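Local coordinates for protein glucose-6-phosphate isomerase (Thermus thermophilus, PDB 1ZZG) that probably catalyses the reversible isomerization of glucose 6-phosphate to fructose 6-phosphate, a step shared by glycolysis and gluconeogenesis, at residues Asp68-Gly73 / Arg94-Asp99. Sequence-based numbering, arbitrary orientation.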
ATOM      1  N   ASP A  68     -19.555  13.805   3.233  1.00 27.62           N
ATOM      2  CA  ASP A  68     -18.840  12.816   2.437  1.00 28.18           C
ATOM      3  C   ASP A  68     -18.262  13.488   1.197  1.00 28.06           C
ATOM      4  O   ASP A  68     -18.973  14.150   0.443  1.00 28.37           O
ATOM      5  CB  ASP A  68     -19.780  11.670   2.046  1.00 27.74           C
ATOM      6  CG  ASP A  68     -20.185  10.815   3.241  1.00 30.25           C
ATOM      7  OD1 ASP A  68     -19.459   9.849   3.567  1.00 29.53           O
ATOM      8  OD2 ASP A  68     -21.221  11.121   3.869  1.00 30.54           O
ATOM      9  N   PHE A  69     -16.959  13.319   1.003  1.00 27.10           N
ATOM     10  CA  PHE A  69     -16.248  13.902  -0.130  1.00 25.11           C
ATOM     11  C   PHE A  69     -15.791  12.764  -1.040  1.00 25.85           C
ATOM     12  O   PHE A  69     -14.918  11.981  -0.663  1.00 25.61           O
ATOM     13  CB  PHE A  69     -15.027  14.671   0.387  1.00 24.86           C
ATOM     14  CG  PHE A  69     -14.345  15.514  -0.649  1.00 24.87           C
ATOM     15  CD1 PHE A  69     -14.519  16.894  -0.663  1.00 23.73           C
ATOM     16  CD2 PHE A  69     -13.504  14.937  -1.597  1.00 24.37           C
ATOM     17  CE1 PHE A  69     -13.864  17.689  -1.605  1.00 22.77           C
ATOM     18  CE2 PHE A  69     -12.848  15.721  -2.542  1.00 23.61           C
ATOM     19  CZ  PHE A  69     -13.028  17.102  -2.544  1.00 22.82           C
ATOM     20  N   VAL A  70     -16.384  12.660  -2.226  1.00 24.96           N
ATOM     21  CA  VAL A  70     -16.013  11.603  -3.164  1.00 24.96           C
ATOM     22  C   VAL A  70     -15.058  12.160  -4.218  1.00 25.79           C
ATOM     23  O   VAL A  70     -15.461  12.935  -5.088  1.00 25.21           O
ATOM     24  CB  VAL A  70     -17.261  11.007  -3.882  1.00 25.51           C
ATOM     25  CG1 VAL A  70     -16.827   9.990  -4.935  1.00 22.14           C
ATOM     26  CG2 VAL A  70     -18.196  10.352  -2.856  1.00 25.32           C
ATOM     27  N   LEU A  71     -13.789  11.773  -4.137  1.00 25.63           N
ATOM     28  CA  LEU A  71     -12.814  12.253  -5.105  1.00 24.08           C
ATOM     29  C   LEU A  71     -12.670  11.247  -6.237  1.00 23.76           C
ATOM     30  O   LEU A  71     -12.169  10.143  -6.037  1.00 24.85           O
ATOM     31  CB  LEU A  71     -11.452  12.484  -4.434  1.00 24.14           C
ATOM     32  CG  LEU A  71     -10.447  13.396  -5.157  1.00 24.22           C
ATOM     33  CD1 LEU A  71      -9.229  13.595  -4.249  1.00 25.45           C
ATOM     34  CD2 LEU A  71     -10.031  12.798  -6.506  1.00 22.59           C
ATOM     35  N   ILE A  72     -13.129  11.623  -7.425  1.00 23.89           N
ATOM     36  CA  ILE A  72     -13.018  10.745  -8.582  1.00 22.05           C
ATOM     37  C   ILE A  72     -11.753  11.173  -9.315  1.00 23.41           C
ATOM     38  O   ILE A  72     -11.731  12.201  -9.999  1.00 24.04           O
ATOM     39  CB  ILE A  72     -14.238  10.870  -9.530  1.00 22.13           C
ATOM     40  CG1 ILE A  72     -15.540  10.654  -8.744  1.00 19.54           C
ATOM     41  CG2 ILE A  72     -14.116   9.841 -10.654  1.00 20.37           C
ATOM     42  CD1 ILE A  72     -16.815  10.614  -9.597  1.00 21.44           C
ATOM     43  N   GLY A  73     -10.692  10.391  -9.146  1.00 21.49           N
ATOM     44  CA  GLY A  73      -9.430  10.724  -9.779  1.00 21.22           C
ATOM     45  C   GLY A  73      -8.456   9.583  -9.604  1.00 20.83           C
ATOM     46  O   GLY A  73      -8.631   8.731  -8.726  1.00 21.43           O
ATOM     47  N   ARG A  94     -15.897  12.311   5.726  1.00 26.95           N
ATOM     48  CA  ARG A  94     -15.487  11.007   5.215  1.00 28.54           C
ATOM     49  C   ARG A  94     -15.100  11.105   3.748  1.00 28.15           C
ATOM     50  O   ARG A  94     -15.883  11.572   2.924  1.00 28.40           O
ATOM     51  CB  ARG A  94     -16.628   9.996   5.374  1.00 28.35           C
ATOM     52  CG  ARG A  94     -17.064   9.741   6.815  1.00 29.72           C
ATOM     53  CD  ARG A  94     -18.278   8.819   6.853  1.00 30.76           C
ATOM     54  NE  ARG A  94     -19.484   9.471   6.341  1.00 32.30           N
ATOM     55  CZ  ARG A  94     -20.331  10.181   7.085  1.00 33.95           C
ATOM     56  NH1 ARG A  94     -20.116  10.336   8.385  1.00 33.21           N
ATOM     57  NH2 ARG A  94     -21.395  10.743   6.527  1.00 32.44           N
ATOM     58  N   PHE A  95     -13.893  10.657   3.424  1.00 26.15           N
ATOM     59  CA  PHE A  95     -13.411  10.707   2.049  1.00 25.17           C
ATOM     60  C   PHE A  95     -13.487   9.343   1.372  1.00 25.93           C
ATOM     61  O   PHE A  95     -13.197   8.305   1.983  1.00 24.93           O
ATOM     62  CB  PHE A  95     -11.978  11.247   2.022  1.00 24.76           C
ATOM     63  CG  PHE A  95     -11.890  12.724   2.269  1.00 23.30           C
ATOM     64  CD1 PHE A  95     -11.808  13.618   1.202  1.00 23.34           C
ATOM     65  CD2 PHE A  95     -11.923  13.231   3.568  1.00 22.93           C
ATOM     66  CE1 PHE A  95     -11.762  14.994   1.418  1.00 22.83           C
ATOM     67  CE2 PHE A  95     -11.876  14.613   3.800  1.00 24.93           C
ATOM     68  CZ  PHE A  95     -11.797  15.495   2.722  1.00 23.53           C
ATOM     69  N   HIS A  96     -13.896   9.361   0.107  1.00 24.68           N
ATOM     70  CA  HIS A  96     -14.048   8.149  -0.695  1.00 26.03           C
ATOM     71  C   HIS A  96     -13.308   8.408  -1.995  1.00 25.32           C
ATOM     72  O   HIS A  96     -13.557   9.407  -2.670  1.00 24.34           O
ATOM     73  CB  HIS A  96     -15.532   7.897  -0.955  1.00 26.32           C
ATOM     74  CG  HIS A  96     -16.370   7.958   0.284  1.00 28.14           C
ATOM     75  ND1 HIS A  96     -16.387   6.949   1.223  1.00 27.10           N
ATOM     76  CD2 HIS A  96     -17.175   8.935   0.769  1.00 27.17           C
ATOM     77  CE1 HIS A  96     -17.163   7.301   2.232  1.00 27.70           C
ATOM     78  NE2 HIS A  96     -17.653   8.501   1.982  1.00 27.25           N
ATOM     79  N   TYR A  97     -12.403   7.506  -2.349  1.00 24.03           N
ATOM     80  CA  TYR A  97     -11.589   7.688  -3.542  1.00 24.56           C
ATOM     81  C   TYR A  97     -11.904   6.735  -4.684  1.00 25.29           C
ATOM     82  O   TYR A  97     -11.725   5.521  -4.566  1.00 26.87           O
ATOM     83  CB  TYR A  97     -10.109   7.555  -3.158  1.00 24.95           C
ATOM     84  CG  TYR A  97      -9.657   8.575  -2.130  1.00 25.54           C
ATOM     85  CD1 TYR A  97      -9.151   9.815  -2.527  1.00 25.85           C
ATOM     86  CD2 TYR A  97      -9.781   8.323  -0.762  1.00 24.69           C
ATOM     87  CE1 TYR A  97      -8.782  10.779  -1.592  1.00 23.36           C
ATOM     88  CE2 TYR A  97      -9.408   9.289   0.188  1.00 23.96           C
ATOM     89  CZ  TYR A  97      -8.911  10.514  -0.239  1.00 24.10           C
ATOM     90  OH  TYR A  97      -8.555  11.482   0.678  1.00 22.97           O
ATOM     91  N   LEU A  98     -12.388   7.292  -5.789  1.00 25.14           N
ATOM     92  CA  LEU A  98     -12.680   6.485  -6.961  1.00 24.13           C
ATOM     93  C   LEU A  98     -11.444   6.541  -7.855  1.00 24.56           C
ATOM     94  O   LEU A  98     -11.378   7.317  -8.815  1.00 23.02           O
ATOM     95  CB  LEU A  98     -13.905   7.011  -7.713  1.00 23.47           C
ATOM     96  CG  LEU A  98     -15.109   6.066  -7.664  1.00 26.48           C
ATOM     97  CD1 LEU A  98     -15.736   6.129  -6.263  1.00 25.46           C
ATOM     98  CD2 LEU A  98     -16.139   6.457  -8.731  1.00 24.64           C
ATOM     99  N   ASP A  99     -10.456   5.725  -7.492  1.00 24.69           N
ATOM    100  CA  ASP A  99      -9.191   5.616  -8.214  1.00 24.21           C
ATOM    101  C   ASP A  99      -9.154   4.216  -8.818  1.00 25.39           C
ATOM    102  O   ASP A  99      -8.112   3.560  -8.870  1.00 24.07           O
ATOM    103  CB  ASP A  99      -8.024   5.802  -7.242  1.00 24.55           C
ATOM    104  CG  ASP A  99      -8.058   4.811  -6.089  1.00 26.95           C
ATOM    105  OD1 ASP A  99      -9.120   4.183  -5.880  1.00 28.01           O
ATOM    106  OD2 ASP A  99      -7.031   4.661  -5.386  1.00 25.87           O
TER
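Strands 68-72 and 94-98 pair in parallel at one side of a five-stranded sheet. Strand 94-98 is outermost within the chain, and strand 118-124 flanks 68-72 on its other side. Five backbone hydrogen bonds alternate between them, from Phe69 N to Arg94 O (2.8 Å) through to Gly73 N with Leu98 O (3.2 Å). At the start of the strands Arg94 grips the Asp68 carboxylate side-on in a salt bridge. Arg94 NE reaches Asp68 OD1 at 2.8 Å and Arg94 NH2 reaches Asp68 OD2 at 2.7 Å, both from the syn side but tilted out of the carboxylate plane. The Arg94 chain bends at chi3 (-70°), which brings the guanidinium back to the carboxylate. His96 NE2 donates to the anti side of the same Asp68 OD1 (2.8 Å), almost straight at 176°, with OD1 in the plane of the His96 ring. Asp68 OD1 thus accepts two hydrogen bonds, and the imidazole is held nearly coplanar with the carboxylate. Replacing Asp68 by an alanine would probably leave Arg94 without this counter-charge and the His96 ring freer to turn. Val70, level with His96, continues this face with Ile72 and Leu98, and all three pack on Phe139 of helix 130-147. On the other face Phe95 CE1 lies 3.3 Å from Phe69 CG, the rings inclined at 37°. Leu71 CD1 touches Tyr97 CE1 at 3.9 Å, while Tyr97 OH is hydrogen-bonded to Glu85 of helix 79-88. That helix links the two strands in a beta-alpha-beta crossover, the repeating connection of the parallel alpha/beta SIS fold.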